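Local coordinates for protein Kiaa0380 (Homo sapiens, PDB 1HTJ) that probably couples heterotrimeric G protein signalling to Rho GTPases, as a Rho guanine nucleotide exchange factor carrying an RGS-like domain, at residues Val68-Ser73 / Asp116-Leu121. The protein carries 3 engineered substitutions. Sequence-based numbering, arbitrary orientation.
Sequences VYQQAS and DARGVL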
ATOM      1  N   VAL A  68      -8.011  -1.552   3.723  1.00 48.08           N
ATOM      2  CA  VAL A  68      -8.156  -1.945   5.125  1.00 48.93           C
ATOM      3  C   VAL A  68      -9.405  -1.310   5.732  1.00 50.20           C
ATOM      4  O   VAL A  68     -10.131  -1.955   6.493  1.00 50.13           O
ATOM      5  CB  VAL A  68      -6.963  -1.493   5.985  1.00 48.45           C
ATOM      6  CG1 VAL A  68      -7.225  -1.829   7.447  1.00 47.09           C
ATOM      7  CG2 VAL A  68      -5.681  -2.160   5.493  1.00 48.51           C
ATOM      8  N   TYR A  69      -9.637  -0.041   5.397  1.00 51.12           N
ATOM      9  CA  TYR A  69     -10.786   0.695   5.912  1.00 52.48           C
ATOM     10  C   TYR A  69     -12.109  -0.028   5.652  1.00 53.95           C
ATOM     11  O   TYR A  69     -12.934  -0.174   6.548  1.00 53.74           O
ATOM     12  CB  TYR A  69     -10.857   2.080   5.273  1.00 51.56           C
ATOM     13  CG  TYR A  69     -12.048   2.899   5.733  1.00 50.84           C
ATOM     14  CD1 TYR A  69     -11.970   3.700   6.872  1.00 50.14           C
ATOM     15  CD2 TYR A  69     -13.258   2.867   5.029  1.00 50.19           C
ATOM     16  CE1 TYR A  69     -13.058   4.451   7.298  1.00 49.52           C
ATOM     17  CE2 TYR A  69     -14.353   3.614   5.448  1.00 49.81           C
ATOM     18  CZ  TYR A  69     -14.243   4.404   6.584  1.00 49.55           C
ATOM     19  OH  TYR A  69     -15.312   5.152   7.002  1.00 49.26           O
ATOM     20  N   GLN A  70     -12.296  -0.465   4.414  1.00 56.01           N
ATOM     21  CA  GLN A  70     -13.511  -1.150   4.003  1.00 58.51           C
ATOM     22  C   GLN A  70     -13.648  -2.545   4.581  1.00 60.25           C
ATOM     23  O   GLN A  70     -14.412  -3.350   4.062  1.00 60.83           O
ATOM     24  CB  GLN A  70     -13.557  -1.242   2.484  1.00 58.23           C
ATOM     25  CG  GLN A  70     -13.556   0.100   1.799  1.00 58.95           C
ATOM     26  CD  GLN A  70     -13.451  -0.035   0.304  1.00 59.31           C
ATOM     27  OE1 GLN A  70     -12.543  -0.690  -0.207  1.00 59.63           O
ATOM     28  NE2 GLN A  70     -14.378   0.583  -0.412  1.00 60.05           N
ATOM     29  N   GLN A  71     -12.926  -2.832   5.657  1.00 62.22           N
ATOM     30  CA  GLN A  71     -12.975  -4.153   6.272  1.00 64.13           C
ATOM     31  C   GLN A  71     -12.693  -4.048   7.765  1.00 65.38           C
ATOM     32  O   GLN A  71     -12.450  -5.054   8.436  1.00 65.63           O
ATOM     33  CB  GLN A  71     -11.933  -5.059   5.608  1.00 64.69           C
ATOM     34  CG  GLN A  71     -12.163  -5.282   4.114  1.00 65.84           C
ATOM     35  CD  GLN A  71     -10.889  -5.634   3.350  1.00 66.80           C
ATOM     36  OE1 GLN A  71     -10.092  -6.473   3.789  1.00 67.23           O
ATOM     37  NE2 GLN A  71     -10.697  -4.998   2.190  1.00 66.63           N
ATOM     38  N   ALA A  72     -12.729  -2.824   8.280  1.00 66.62           N
ATOM     39  CA  ALA A  72     -12.457  -2.583   9.693  1.00 67.97           C
ATOM     40  C   ALA A  72     -13.738  -2.471  10.517  1.00 68.86           C
ATOM     41  O   ALA A  72     -14.817  -2.215   9.971  1.00 68.91           O
ATOM     42  CB  ALA A  72     -11.627  -1.308   9.844  1.00 67.82           C
ATOM     43  N   SER A  73     -13.615  -2.667  11.831  1.00 69.71           N
ATOM     44  CA  SER A  73     -14.771  -2.560  12.718  1.00 71.00           C
ATOM     45  C   SER A  73     -15.193  -1.096  12.733  1.00 71.61           C
ATOM     46  O   SER A  73     -14.365  -0.219  12.975  1.00 71.84           O
ATOM     47  CB  SER A  73     -14.420  -3.016  14.141  1.00 70.95           C
ATOM     48  OG  SER A  73     -13.413  -2.203  14.720  1.00 71.12           O
ATOM     49  N   ASP A 116     -19.860   6.674   7.120  1.00 66.56           N
ATOM     50  CA  ASP A 116     -19.438   5.558   6.284  1.00 65.67           C
ATOM     51  C   ASP A 116     -18.902   6.044   4.950  1.00 64.54           C
ATOM     52  O   ASP A 116     -19.664   6.480   4.086  1.00 64.53           O
ATOM     53  CB  ASP A 116     -20.603   4.605   6.042  1.00 66.58           C
ATOM     54  CG  ASP A 116     -20.244   3.482   5.093  1.00 67.45           C
ATOM     55  OD1 ASP A 116     -19.261   2.766   5.378  1.00 68.25           O
ATOM     56  OD2 ASP A 116     -20.938   3.314   4.067  1.00 67.93           O
ATOM     57  N   ALA A 117     -17.587   5.955   4.781  1.00 63.00           N
ATOM     58  CA  ALA A 117     -16.955   6.404   3.549  1.00 61.39           C
ATOM     59  C   ALA A 117     -16.476   5.249   2.670  1.00 60.10           C
ATOM     60  O   ALA A 117     -15.748   5.462   1.707  1.00 59.71           O
ATOM     61  CB  ALA A 117     -15.791   7.338   3.879  1.00 61.27           C
ATOM     62  N   ARG A 118     -16.892   4.030   2.993  1.00 59.05           N
ATOM     63  CA  ARG A 118     -16.488   2.869   2.210  1.00 58.29           C
ATOM     64  C   ARG A 118     -16.815   3.054   0.733  1.00 57.38           C
ATOM     65  O   ARG A 118     -16.025   2.689  -0.137  1.00 57.02           O
ATOM     66  CB  ARG A 118     -17.170   1.610   2.737  1.00 59.02           C
ATOM     67  CG  ARG A 118     -16.838   1.321   4.182  1.00 60.64           C
ATOM     68  CD  ARG A 118     -17.257  -0.071   4.598  1.00 62.28           C
ATOM     69  NE  ARG A 118     -16.777  -0.368   5.947  1.00 64.32           N
ATOM     70  CZ  ARG A 118     -16.808  -1.575   6.518  1.00 65.33           C
ATOM     71  NH1 ARG A 118     -17.299  -2.621   5.853  1.00 65.33           N
ATOM     72  NH2 ARG A 118     -16.347  -1.736   7.759  1.00 65.34           N
ATOM     73  N   GLY A 119     -17.972   3.642   0.455  1.00 56.09           N
ATOM     74  CA  GLY A 119     -18.377   3.856  -0.917  1.00 55.22           C
ATOM     75  C   GLY A 119     -17.489   4.832  -1.652  1.00 54.79           C
ATOM     76  O   GLY A 119     -16.932   4.512  -2.706  1.00 54.68           O
ATOM     77  N   VAL A 120     -17.363   6.035  -1.100  1.00 54.27           N
ATOM     78  CA  VAL A 120     -16.541   7.062  -1.706  1.00 53.70           C
ATOM     79  C   VAL A 120     -15.067   6.635  -1.737  1.00 53.44           C
ATOM     80  O   VAL A 120     -14.371   6.890  -2.717  1.00 53.60           O
ATOM     81  CB  VAL A 120     -16.692   8.405  -0.955  1.00 53.65           C
ATOM     82  CG1 VAL A 120     -18.095   8.937  -1.131  1.00 53.89           C
ATOM     83  CG2 VAL A 120     -16.406   8.221   0.514  1.00 53.78           C
ATOM     84  N   LEU A 121     -14.590   5.981  -0.681  1.00 52.80           N
ATOM     85  CA  LEU A 121     -13.200   5.543  -0.673  1.00 52.84           C
ATOM     86  C   LEU A 121     -12.974   4.557  -1.808  1.00 53.18           C
ATOM     87  O   LEU A 121     -11.914   4.562  -2.440  1.00 52.92           O
ATOM     88  CB  LEU A 121     -12.814   4.935   0.681  1.00 52.10           C
ATOM     89  CG  LEU A 121     -12.509   6.027   1.721  1.00 51.79           C
ATOM     90  CD1 LEU A 121     -12.080   5.428   3.037  1.00 51.50           C
ATOM     91  CD2 LEU A 121     -11.423   6.932   1.183  1.00 51.54           C
TER
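R118 reaches from the first turn of helix 118-144 across the C-terminal end of helix 58-69, wedged between Y69 and Q70. Its CB lies 4.0 Å from CG of Q70, and its CG rests 3.6 Å from CE2 of Y69. CG, CD and NE continue in a stretched-out chain; CD and NE pass beside CA of Q70. The guanidinium lies with one face over the Q70-Q71 peptide, with C of Q70 3.8 Å above its centre. O of A72 lies at the guanidinium edge, in plane, 2.7 Å from NH2, though the angle is poor for a hydrogen bond. The side chain of Q70 runs antiparallel alongside that of R118 and donates from NE2 to O of R118 (2.7 Å), a bent bond with the donor out of the carbonyl plane. In this all-helical RGS-like domain the contact joins the loop that follows helix 58-69 to the start of helix 118-144, with A117 as the N-cap residue. With CG anti to the backbone N (chi1 179°), the ring of Y69 extends toward helix 118-144, its plane 70° from that of the guanidinium. CD1 of L121 sits over one face, offset toward the rim, 3.8 Å from the centroid, in a CH-pi contact. At the far end OH accepts a nearly straight hydrogen bond from N of A117 (3.3 Å, 164°). A phenylalanine in place of Y69 would probably leave N of A117, just ahead of the helix, without this acceptor. S77 and I84 of helix 76-89 also touch the side chain of Y69.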